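Local atomic coordinates of Rbstp0775 protein (Geobacillus stearothermophilus, PDB entry 1RZ3), a protein that is of uncertain function but probably acts as an ATP-dependent kinase of the phosphoribulokinase/uridine kinase family, with a P-loop NTPase fold. Residues R22-I27 with R95-S100; H101-P106 with V120-S125. One frame throughout, in Å; residues are numbered along the deposited sequence.

Contact 1: residues R22-I27 with R95-S100; sequences RLVLGI and RQLKAS
R22, just ahead of strand 23-29, reaches into the turn that follows helix 86-94 and spends its guanidinium on main-chain oxygens. NH1 lies 2.8 Å from L97 O, with the acceptor practically in the guanidinium plane although the nitrogen sits well above the plane of the L97 carbonyl. The end of the group, NH1 and NH2 together, converges on a single atom, S100 O, NH2 at 2.8 Å; both of these bonds are bent, near 140° at the hydrogen, as expected when two donors share one acceptor. K98 O lies over one face of the guanidinium. With CG anti to its own carbonyl carbon (chi1 -63°) and the chain extended from CG to NE, the R22 side chain spans the gap to the turn, bringing CD to 3.3 Å from L97 O. A water also links the two backbones, accepting from R22 N and donating to K98 O. Deeper in, V24 meets the same turn: its CG1 is 3.7 Å from L97 CD1, the two side chains crossing at about a right angle, while CG2 lies 3.4 Å from K98 NZ. The K98 chain, bent at chi2 and chi4, folds back past R22 O, with CE 3.1 Å from it, and its ammonium forms a salt bridge with D145, whose carboxylate also accepts from V24 N. Further out, S100 N bonds to Q96 O, which is likely to steady the turn that presents these carbonyls, and R22 NH2 has another acceptor in S123 O. L97 also packs on I130 of strand 127-132. The guanidinium thus meets carbonyl dipoles here; its positive charge would probably polarise these peptide groups, while the three bonds tie the turn to the start of the sheet's central strand.

Contact 2: residues H101-P106 with V120-S125; sequences HQLTLP and VYLSDS. With CA (calcium ion), chain C.
The base of the antiparallel hairpin formed by strands 102-109 and 114-121 is joined here, where the second strand runs out into the loop that carries the calcium ligand D124. L103 and V120 form a hydrogen-bonded pair: L103 N gives to V120 O in the carbonyl plane, and V120 N returns a nearly straight bond (169°) to L103 O at 2.7 Å. Next to it Q102 and Y121 are a non-hydrogen-bonded pair, with Q102 CA making a CH...O contact to V120 O. Their side chains lie side by side, pointing the same way, amide and ring planes 67° apart. Q102 CG stands between its backbone N and carbonyl carbon (chi1 62°), which carries the extended chain along the tyrosine until OE1 is 3.2 Å from Y121 CE1. A water accepts from Q102 NE2 and lies 2.8 Å from Y121 OH, near the ring plane. Shortening Q102 to an alanine is likely to cost this water its amide donor and strip Y121 CE1 of its neighbour. On the face that carries L103 and V120, L103 meets L122 of the loop, CD1 to CD1 at 4.1 Å, L103 packing also on L93 of helix 86-94 and V120 on C54 and F56 of strand 53-57. Beyond the pairing the strand gives way to a turn, and H101 O takes two backbone donors, L122 N and S123 N, the latter 2.9 Å away and almost straight. The imidazole of H101 lies against S123: OG sits over one ring face, 3.0 Å from CE1. Downstream, L122 O accepts from both S125 N and S125 OG, while D124 OD1 binds the calcium ion at 2.3 Å, two waters and one atom from elsewhere in the structure being its other ligands.

Overall arrangement
Contact 1 closes before contact 2 opens along the chain, and S100 is followed directly by H101, the turn after helix 86-94 leading straight into the hairpin. Their centres are 11 Å apart on the same side of the chain's centre. Contact 1 belongs to the central strand 23-29 of the parallel five-stranded sheet, contact 2 to the separate two-stranded antiparallel hairpin. They touch where R22 NH2 probably bonds to S123 O and where S100 O packs against L122 CB. R22, just before strand 23-29, would thus join the parallel sheet to the loop leaving the hairpin, in a chain whose strand 23-29 runs on into a probable P-loop at its far end.

Contact 1: residues R22-I27 with R95-S100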
ATOM      1  N   ARG A  22      -5.595  16.310   6.024  1.00 24.60           N
ATOM      2  CA  ARG A  22      -4.616  15.233   5.956  1.00 22.72           C
ATOM      3  C   ARG A  22      -4.298  14.920   4.499  1.00 22.46           C
ATOM      4  O   ARG A  22      -5.188  14.927   3.645  1.00 25.20           O
ATOM      5  CB  ARG A  22      -5.159  13.962   6.619  1.00 21.07           C
ATOM      6  CG  ARG A  22      -5.442  14.074   8.099  1.00 20.43           C
ATOM      7  CD  ARG A  22      -6.107  12.811   8.608  1.00 19.76           C
ATOM      8  NE  ARG A  22      -6.463  12.905  10.020  1.00 18.83           N
ATOM      9  CZ  ARG A  22      -7.349  12.114  10.616  1.00 20.62           C
ATOM     10  NH1 ARG A  22      -7.966  11.170   9.918  1.00 19.48           N
ATOM     11  NH2 ARG A  22      -7.633  12.275  11.903  1.00 19.10           N
ATOM     12  N   LEU A  23      -3.030  14.658   4.217  1.00 17.72           N
ATOM     13  CA  LEU A  23      -2.615  14.305   2.867  1.00 16.95           C
ATOM     14  C   LEU A  23      -2.409  12.789   2.859  1.00 16.57           C
ATOM     15  O   LEU A  23      -1.621  12.262   3.642  1.00 16.84           O
ATOM     16  CB  LEU A  23      -1.311  15.017   2.508  1.00 17.36           C
ATOM     17  CG  LEU A  23      -0.797  14.843   1.074  1.00 18.26           C
ATOM     18  CD1 LEU A  23      -1.816  15.409   0.085  1.00 18.63           C
ATOM     19  CD2 LEU A  23       0.534  15.555   0.927  1.00 17.68           C
ATOM     20  N   VAL A  24      -3.133  12.089   1.992  1.00 14.50           N
ATOM     21  CA  VAL A  24      -3.016  10.638   1.904  1.00 14.11           C
ATOM     22  C   VAL A  24      -2.101  10.238   0.745  1.00 14.93           C
ATOM     23  O   VAL A  24      -2.397  10.512  -0.418  1.00 14.54           O
ATOM     24  CB  VAL A  24      -4.411   9.991   1.741  1.00 14.63           C
ATOM     25  CG1 VAL A  24      -4.291   8.482   1.669  1.00 13.91           C
ATOM     26  CG2 VAL A  24      -5.301  10.402   2.916  1.00 17.28           C
ATOM     27  N   LEU A  25      -0.991   9.590   1.083  1.00 13.71           N
ATOM     28  CA  LEU A  25       0.008   9.173   0.105  1.00 15.44           C
ATOM     29  C   LEU A  25      -0.008   7.665  -0.075  1.00 14.52           C
ATOM     30  O   LEU A  25      -0.281   6.919   0.860  1.00 14.30           O
ATOM     31  CB  LEU A  25       1.401   9.580   0.577  1.00 16.35           C
ATOM     32  CG  LEU A  25       1.557  10.970   1.192  1.00 21.19           C
ATOM     33  CD1 LEU A  25       2.908  11.066   1.905  1.00 22.41           C
ATOM     34  CD2 LEU A  25       1.434  12.024   0.103  1.00 22.25           C
ATOM     35  N   GLY A  26       0.295   7.222  -1.284  1.00 14.23           N
ATOM     36  CA  GLY A  26       0.326   5.799  -1.533  1.00 14.40           C
ATOM     37  C   GLY A  26       1.625   5.415  -2.210  1.00 15.65           C
ATOM     38  O   GLY A  26       2.127   6.143  -3.069  1.00 16.15           O
ATOM     39  N   ILE A  27       2.190   4.290  -1.792  1.00 15.45           N
ATOM     40  CA  ILE A  27       3.407   3.778  -2.397  1.00 17.36           C
ATOM     41  C   ILE A  27       2.990   2.429  -2.975  1.00 16.17           C
ATOM     42  O   ILE A  27       2.865   1.439  -2.260  1.00 14.71           O
ATOM     43  CB  ILE A  27       4.537   3.593  -1.365  1.00 21.78           C
ATOM     44  CG1 ILE A  27       4.910   4.952  -0.757  1.00 25.54           C
ATOM     45  CG2 ILE A  27       5.757   2.980  -2.039  1.00 23.73           C
ATOM     46  CD1 ILE A  27       6.085   4.897   0.206  1.00 30.62           C
ATOM     47  N   ARG A  95     -12.019   4.811   3.401  1.00 16.14           N
ATOM     48  CA  ARG A  95     -13.030   5.867   3.544  1.00 17.49           C
ATOM     49  C   ARG A  95     -12.842   6.668   4.831  1.00 16.48           C
ATOM     50  O   ARG A  95     -13.326   7.794   4.947  1.00 15.55           O
ATOM     51  CB  ARG A  95     -14.445   5.274   3.557  1.00 20.49           C
ATOM     52  CG  ARG A  95     -14.951   4.755   2.228  1.00 28.58           C
ATOM     53  CD  ARG A  95     -16.405   4.297   2.347  1.00 36.10           C
ATOM     54  NE  ARG A  95     -16.921   3.766   1.087  1.00 42.55           N
ATOM     55  CZ  ARG A  95     -18.149   3.277   0.925  1.00 45.93           C
ATOM     56  NH1 ARG A  95     -18.998   3.254   1.945  1.00 47.12           N
ATOM     57  NH2 ARG A  95     -18.526   2.806  -0.257  1.00 46.35           N
ATOM     58  N   GLN A  96     -12.142   6.078   5.793  1.00 16.38           N
ATOM     59  CA  GLN A  96     -11.920   6.708   7.096  1.00 18.06           C
ATOM     60  C   GLN A  96     -10.641   7.537   7.235  1.00 18.18           C
ATOM     61  O   GLN A  96     -10.470   8.254   8.221  1.00 18.06           O
ATOM     62  CB  GLN A  96     -11.900   5.626   8.180  1.00 20.79           C
ATOM     63  CG  GLN A  96     -13.088   4.686   8.148  1.00 26.21           C
ATOM     64  CD  GLN A  96     -14.389   5.401   8.416  1.00 32.73           C
ATOM     65  OE1 GLN A  96     -14.548   6.051   9.450  1.00 38.00           O
ATOM     66  NE2 GLN A  96     -15.331   5.291   7.486  1.00 35.61           N
ATOM     67  N   LEU A  97      -9.742   7.442   6.262  1.00 17.90           N
ATOM     68  CA  LEU A  97      -8.470   8.159   6.347  1.00 18.47           C
ATOM     69  C   LEU A  97      -8.544   9.671   6.541  1.00 20.52           C
ATOM     70  O   LEU A  97      -7.739  10.247   7.273  1.00 18.16           O
ATOM     71  CB  LEU A  97      -7.616   7.853   5.114  1.00 19.28           C
ATOM     72  CG  LEU A  97      -7.243   6.379   4.921  1.00 20.23           C
ATOM     73  CD1 LEU A  97      -6.422   6.231   3.654  1.00 19.87           C
ATOM     74  CD2 LEU A  97      -6.471   5.869   6.122  1.00 19.49           C
ATOM     75  N   LYS A  98      -9.509  10.318   5.901  1.00 20.49           N
ATOM     76  CA  LYS A  98      -9.615  11.764   6.006  1.00 23.47           C
ATOM     77  C   LYS A  98     -10.135  12.349   7.312  1.00 24.62           C
ATOM     78  O   LYS A  98      -9.678  13.417   7.726  1.00 26.90           O
ATOM     79  CB  LYS A  98     -10.461  12.316   4.853  1.00 24.94           C
ATOM     80  CG  LYS A  98      -9.679  12.592   3.580  1.00 30.10           C
ATOM     81  CD  LYS A  98      -8.661  13.705   3.801  1.00 31.96           C
ATOM     82  CE  LYS A  98      -7.973  14.101   2.507  1.00 34.14           C
ATOM     83  NZ  LYS A  98      -7.243  12.975   1.887  1.00 33.86           N
ATOM     84  N   ALA A  99     -11.065  11.674   7.977  1.00 23.30           N
ATOM     85  CA  ALA A  99     -11.619  12.257   9.194  1.00 24.87           C
ATOM     86  C   ALA A  99     -11.615  11.451  10.486  1.00 23.30           C
ATOM     87  O   ALA A  99     -11.799  12.029  11.555  1.00 24.42           O
ATOM     88  CB  ALA A  99     -13.040  12.746   8.912  1.00 25.19           C
ATOM     89  N   SER A 100     -11.416  10.139  10.417  1.00 20.04           N
ATOM     90  CA  SER A 100     -11.430   9.337  11.638  1.00 19.96           C
ATOM     91  C   SER A 100     -10.295   9.665  12.599  1.00 17.09           C
ATOM     92  O   SER A 100      -9.177   9.965  12.185  1.00 18.14           O
ATOM     93  CB  SER A 100     -11.402   7.843  11.305  1.00 21.88           C
ATOM     94  OG  SER A 100     -12.641   7.431  10.748  1.00 26.51           O
TER
HETATM   95  O   HOH W   1      -8.331  15.593   6.692  1.00 25.82           O

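Contact 2: residues H101-P106 with V120-S125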
ATOM      1  N   HIS A 101     -10.591   9.599  13.894  1.00 16.31           N
ATOM      2  CA  HIS A 101      -9.592   9.891  14.915  1.00 14.90           C
ATOM      3  C   HIS A 101      -8.640   8.707  15.087  1.00 14.55           C
ATOM      4  O   HIS A 101      -7.429   8.871  15.248  1.00 14.53           O
ATOM      5  CB  HIS A 101     -10.282  10.180  16.249  1.00 14.77           C
ATOM      6  CG  HIS A 101      -9.339  10.567  17.344  1.00 15.22           C
ATOM      7  ND1 HIS A 101      -8.727  11.802  17.398  1.00 16.73           N
ATOM      8  CD2 HIS A 101      -8.907   9.885  18.431  1.00 17.02           C
ATOM      9  CE1 HIS A 101      -7.962  11.863  18.474  1.00 15.54           C
ATOM     10  NE2 HIS A 101      -8.053  10.714  19.117  1.00 16.08           N
ATOM     11  N   GLN A 102      -9.195   7.506  15.040  1.00 15.86           N
ATOM     12  CA  GLN A 102      -8.396   6.304  15.216  1.00 18.91           C
ATOM     13  C   GLN A 102      -9.072   5.147  14.506  1.00 19.81           C
ATOM     14  O   GLN A 102     -10.260   5.215  14.189  1.00 19.26           O
ATOM     15  CB  GLN A 102      -8.278   5.986  16.706  1.00 20.01           C
ATOM     16  CG  GLN A 102      -9.627   5.707  17.362  1.00 25.45           C
ATOM     17  CD  GLN A 102      -9.564   5.711  18.873  1.00 27.82           C
ATOM     18  OE1 GLN A 102      -9.416   6.762  19.496  1.00 29.86           O
ATOM     19  NE2 GLN A 102      -9.673   4.533  19.473  1.00 28.94           N
ATOM     20  N   LEU A 103      -8.311   4.088  14.264  1.00 19.18           N
ATOM     21  CA  LEU A 103      -8.837   2.902  13.604  1.00 22.39           C
ATOM     22  C   LEU A 103      -8.358   1.657  14.329  1.00 21.79           C
ATOM     23  O   LEU A 103      -7.190   1.562  14.711  1.00 21.65           O
ATOM     24  CB  LEU A 103      -8.354   2.831  12.152  1.00 21.11           C
ATOM     25  CG  LEU A 103      -8.706   3.985  11.216  1.00 23.68           C
ATOM     26  CD1 LEU A 103      -8.068   3.744   9.863  1.00 21.69           C
ATOM     27  CD2 LEU A 103     -10.216   4.102  11.087  1.00 23.85           C
ATOM     28  N   THR A 104      -9.269   0.710  14.521  1.00 22.97           N
ATOM     29  CA  THR A 104      -8.934  -0.556  15.152  1.00 23.70           C
ATOM     30  C   THR A 104      -9.122  -1.583  14.040  1.00 23.82           C
ATOM     31  O   THR A 104     -10.226  -1.775  13.530  1.00 22.77           O
ATOM     32  CB  THR A 104      -9.860  -0.857  16.334  1.00 24.93           C
ATOM     33  OG1 THR A 104      -9.657   0.134  17.351  1.00 25.66           O
ATOM     34  CG2 THR A 104      -9.554  -2.232  16.912  1.00 25.40           C
ATOM     35  N   LEU A 105      -8.027  -2.218  13.652  1.00 22.96           N
ATOM     36  CA  LEU A 105      -8.052  -3.175  12.558  1.00 23.09           C
ATOM     37  C   LEU A 105      -7.412  -4.502  12.928  1.00 23.68           C
ATOM     38  O   LEU A 105      -6.591  -4.578  13.849  1.00 21.00           O
ATOM     39  CB  LEU A 105      -7.286  -2.602  11.365  1.00 23.33           C
ATOM     40  CG  LEU A 105      -7.600  -1.183  10.886  1.00 23.14           C
ATOM     41  CD1 LEU A 105      -6.452  -0.665  10.035  1.00 22.57           C
ATOM     42  CD2 LEU A 105      -8.898  -1.180  10.102  1.00 23.04           C
ATOM     43  N   PRO A 106      -7.787  -5.571  12.211  1.00 22.85           N
ATOM     44  CA  PRO A 106      -7.208  -6.885  12.485  1.00 23.88           C
ATOM     45  C   PRO A 106      -5.854  -6.921  11.783  1.00 23.18           C
ATOM     46  O   PRO A 106      -5.767  -6.697  10.574  1.00 25.71           O
ATOM     47  CB  PRO A 106      -8.222  -7.845  11.864  1.00 24.41           C
ATOM     48  CG  PRO A 106      -8.732  -7.066  10.686  1.00 26.04           C
ATOM     49  CD  PRO A 106      -8.921  -5.677  11.273  1.00 24.49           C
ATOM     50  N   VAL A 120      -4.636   2.090  15.570  1.00 16.83           N
ATOM     51  CA  VAL A 120      -3.734   3.069  14.985  1.00 16.87           C
ATOM     52  C   VAL A 120      -4.414   4.428  15.108  1.00 16.78           C
ATOM     53  O   VAL A 120      -5.560   4.598  14.699  1.00 17.05           O
ATOM     54  CB  VAL A 120      -3.444   2.783  13.488  1.00 19.74           C
ATOM     55  CG1 VAL A 120      -2.566   3.892  12.909  1.00 18.27           C
ATOM     56  CG2 VAL A 120      -2.739   1.447  13.343  1.00 20.40           C
ATOM     57  N   TYR A 121      -3.714   5.393  15.690  1.00 16.20           N
ATOM     58  CA  TYR A 121      -4.276   6.729  15.854  1.00 16.22           C
ATOM     59  C   TYR A 121      -3.890   7.641  14.699  1.00 17.16           C
ATOM     60  O   TYR A 121      -2.708   7.779  14.374  1.00 17.63           O
ATOM     61  CB  TYR A 121      -3.798   7.332  17.178  1.00 18.50           C
ATOM     62  CG  TYR A 121      -4.416   6.656  18.375  1.00 18.89           C
ATOM     63  CD1 TYR A 121      -5.634   7.096  18.894  1.00 18.82           C
ATOM     64  CD2 TYR A 121      -3.812   5.539  18.954  1.00 19.49           C
ATOM     65  CE1 TYR A 121      -6.241   6.440  19.961  1.00 18.96           C
ATOM     66  CE2 TYR A 121      -4.409   4.874  20.021  1.00 19.46           C
ATOM     67  CZ  TYR A 121      -5.626   5.330  20.519  1.00 20.90           C
ATOM     68  OH  TYR A 121      -6.227   4.674  21.571  1.00 20.86           O
ATOM     69  N   LEU A 122      -4.898   8.247  14.078  1.00 16.11           N
ATOM     70  CA  LEU A 122      -4.692   9.165  12.965  1.00 17.76           C
ATOM     71  C   LEU A 122      -4.631  10.585  13.507  1.00 17.34           C
ATOM     72  O   LEU A 122      -3.846  11.411  13.041  1.00 18.11           O
ATOM     73  CB  LEU A 122      -5.843   9.039  11.963  1.00 18.26           C
ATOM     74  CG  LEU A 122      -6.013   7.637  11.369  1.00 21.51           C
ATOM     75  CD1 LEU A 122      -7.103   7.653  10.303  1.00 24.14           C
ATOM     76  CD2 LEU A 122      -4.692   7.184  10.769  1.00 23.45           C
ATOM     77  N   SER A 123      -5.483  10.842  14.497  1.00 17.58           N
ATOM     78  CA  SER A 123      -5.589  12.128  15.179  1.00 18.41           C
ATOM     79  C   SER A 123      -5.080  13.344  14.414  1.00 16.04           C
ATOM     80  O   SER A 123      -5.694  13.754  13.431  1.00 18.43           O
ATOM     81  CB  SER A 123      -4.893  12.044  16.539  1.00 20.53           C
ATOM     82  OG  SER A 123      -5.381  10.938  17.280  1.00 29.39           O
ATOM     83  N   ASP A 124      -3.963  13.927  14.848  1.00 14.03           N
ATOM     84  CA  ASP A 124      -3.460  15.116  14.169  1.00 14.57           C
ATOM     85  C   ASP A 124      -2.349  14.871  13.149  1.00 14.58           C
ATOM     86  O   ASP A 124      -1.480  15.722  12.944  1.00 14.12           O
ATOM     87  CB  ASP A 124      -3.023  16.175  15.200  1.00 15.29           C
ATOM     88  CG  ASP A 124      -1.766  15.783  15.951  1.00 14.86           C
ATOM     89  OD1 ASP A 124      -1.541  14.574  16.149  1.00 12.30           O
ATOM     90  OD2 ASP A 124      -1.011  16.689  16.358  1.00 14.35           O
ATOM     91  N   SER A 125      -2.385  13.714  12.492  1.00 14.09           N
ATOM     92  CA  SER A 125      -1.376  13.403  11.477  1.00 15.09           C
ATOM     93  C   SER A 125      -1.465  14.437  10.354  1.00 14.69           C
ATOM     94  O   SER A 125      -2.556  14.885  10.002  1.00 15.92           O
ATOM     95  CB  SER A 125      -1.622  12.018  10.862  1.00 15.40           C
ATOM     96  OG  SER A 125      -1.556  10.983  11.823  1.00 18.89           O
TER
HETATM   97 CA    CA C 555       0.082  13.299  17.212  1.00 17.70          CA
HETATM   98  O   HOH W   2      -8.792   5.303  22.480  1.00 30.18           O
HETATM   99  O   HOH W   3       1.311  14.783  15.535  1.00 18.60           O
HETATM  100  O   HOH W   4       0.451  13.582  19.550  1.00 52.22           O